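Local coordinates for protein lectin 2 (Agrocybe aegerita, PDB 4TQJ) that is a sugar-binding lectin that specifically recognises non-reducing terminal N-acetylglucosamine, at residues G25-V30 with A48-G53. The protein carries 1 engineered substitution. Residues are numbered along the deposited sequence; the frame is centred on the assembly and turned at random.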
loop_
_atom_site.group_PDB
_atom_site.type_symbol
_atom_site.label_atom_id
_atom_site.label_comp_id
_atom_site.label_asym_id
_atom_site.label_seq_id
_atom_site.Cartn_x
_atom_site.Cartn_y
_atom_site.Cartn_z
ATOM N N GLY A 25 20.751 -1.142 -7.272
ATOM C CA GLY A 25 21.527 -0.481 -8.304
ATOM C C GLY A 25 22.991 -0.407 -7.915
ATOM O O GLY A 25 23.400 -0.965 -6.891
ATOM N N LEU A 26 23.783 0.289 -8.725
ATOM C CA LEU A 26 25.220 0.385 -8.487
ATOM C C LEU A 26 25.548 1.178 -7.221
ATOM O O LEU A 26 26.542 0.905 -6.557
ATOM C CB LEU A 26 25.902 1.037 -9.687
ATOM C CG LEU A 26 25.769 0.270 -10.998
ATOM C CD1 LEU A 26 26.299 1.114 -12.178
ATOM C CD2 LEU A 26 26.469 -1.097 -10.898
ATOM N N ASP A 27 24.709 2.155 -6.890
ATOM C CA ASP A 27 25.016 3.067 -5.791
ATOM C C ASP A 27 24.105 2.863 -4.585
ATOM O O ASP A 27 24.146 3.635 -3.619
ATOM C CB ASP A 27 24.948 4.525 -6.258
ATOM C CG ASP A 27 25.860 4.814 -7.456
ATOM O OD1 ASP A 27 26.956 4.226 -7.567
ATOM O OD2 ASP A 27 25.475 5.657 -8.284
ATOM N N GLY A 28 23.282 1.824 -4.637
ATOM C CA GLY A 28 22.412 1.516 -3.520
ATOM C C GLY A 28 21.043 1.071 -3.972
ATOM O O GLY A 28 20.785 0.937 -5.165
ATOM N N VAL A 29 20.166 0.860 -3.006
ATOM C CA VAL A 29 18.820 0.368 -3.254
ATOM C C VAL A 29 17.919 1.485 -3.774
ATOM O O VAL A 29 17.714 2.501 -3.108
ATOM C CB VAL A 29 18.228 -0.206 -1.960
ATOM C CG1 VAL A 29 16.870 -0.862 -2.219
ATOM C CG2 VAL A 29 19.203 -1.195 -1.335
ATOM N N VAL A 30 17.391 1.296 -4.978
ATOM C CA VAL A 30 16.495 2.267 -5.583
ATOM C C VAL A 30 15.071 1.730 -5.561
ATOM O O VAL A 30 14.816 0.640 -6.059
ATOM C CB VAL A 30 16.898 2.557 -7.032
ATOM C CG1 VAL A 30 16.075 3.698 -7.576
ATOM C CG2 VAL A 30 18.388 2.878 -7.098
ATOM N N ALA A 48 24.997 -2.667 -2.544
ATOM C CA ALA A 48 25.245 -2.281 -3.927
ATOM C C ALA A 48 26.676 -2.553 -4.400
ATOM O O ALA A 48 27.601 -2.674 -3.590
ATOM C CB ALA A 48 24.894 -0.807 -4.117
ATOM N N GLN A 49 26.840 -2.642 -5.719
ATOM C CA GLN A 49 28.138 -2.845 -6.351
ATOM C C GLN A 49 29.143 -1.809 -5.854
ATOM O O GLN A 49 30.292 -2.130 -5.549
ATOM C CB GLN A 49 28.002 -2.706 -7.874
ATOM C CG GLN A 49 29.288 -2.961 -8.649
ATOM C CD GLN A 49 29.626 -4.436 -8.742
ATOM O OE1 GLN A 49 28.801 -5.295 -8.437
ATOM N NE2 GLN A 49 30.843 -4.737 -9.175
ATOM N N ASN A 50 28.698 -0.560 -5.774
ATOM C CA ASN A 50 29.574 0.535 -5.372
ATOM C C ASN A 50 29.201 1.160 -4.035
ATOM O O ASN A 50 29.571 2.296 -3.755
ATOM C CB ASN A 50 29.636 1.596 -6.470
ATOM C CG ASN A 50 30.093 1.023 -7.790
ATOM O OD1 ASN A 50 30.984 0.174 -7.826
ATOM N ND2 ASN A 50 29.477 1.468 -8.886
ATOM N N ALA A 51 28.478 0.406 -3.214
ATOM C CA ALA A 51 28.210 0.798 -1.836
ATOM C C ALA A 51 28.068 -0.433 -0.945
ATOM O O ALA A 51 26.998 -1.027 -0.875
ATOM C CB ALA A 51 26.961 1.658 -1.761
ATOM N N GLY A 52 29.152 -0.822 -0.280
ATOM C CA GLY A 52 29.132 -1.962 0.620
ATOM C C GLY A 52 29.837 -3.166 0.029
ATOM O O GLY A 52 29.975 -4.197 0.683
ATOM N N GLY A 53 30.272 -3.035 -1.218
ATOM C CA GLY A 53 31.000 -4.096 -1.892
ATOM C C GLY A 53 30.188 -5.340 -2.217
ATOM O O GLY A 53 30.715 -6.445 -2.183
HETATM O O HOH W 1 24.468 -3.575 -7.151
HETATM O O HOH W 2 28.317 5.009 -4.602
#
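The carbonyl oxygen L26 O accepts a 2.7 Å hydrogen bond from N50 N, with an N-H...O angle of 146° and the donor lying in the carbonyl plane. L26 sits in the tight turn between the antiparallel strands 20-25 and 28-32, whereas N50 is the third residue of a type I turn running from A48 to A51. An amide at that position is not used by the turn's own closing bond, so it can serve the hairpin. N50 CB packs 3.2 Å from the same L26 O, and a polar side chain fits this exposed turn position.

Two waters extend the polar seam. One accepts from Q49 N and lies 2.8 Å from G25 O, to which it can donate; the other binds N50 O and reaches D27 OD1 only weakly, at 3.4 Å. D27 is exposed, where a charged carboxylate is readily solvated.

Packing is closest at A48, whose methyl points toward the hairpin: A48 CB lies 3.1 Å from G28 N and 3.2 Å from G25 O, a tight fit that suits a side chain of one carbon. G28 has a positive phi at which a side chain would collide with the preceding carbonyl, so glycine fits the hairpin's exit.

Farther out, L26 lies alongside the first carbons of Q49, the two chains heading in a common direction. With CG anti to the carbonyl carbon (chi1 -62°) and CD1 extended (chi2 171°), the other methyl, CD2, comes 3.8 Å from Q49 CB.

In the beta-propeller fold, the hairpin joins the middle strands of a four-stranded blade completed by C-terminal strand 395-399, the familiar ring closure of propellers. The A48-A51 turn belongs to the connection from that blade's outer strand 41-44 to strand 60-64 of the next, here folded back against its own blade's hairpin.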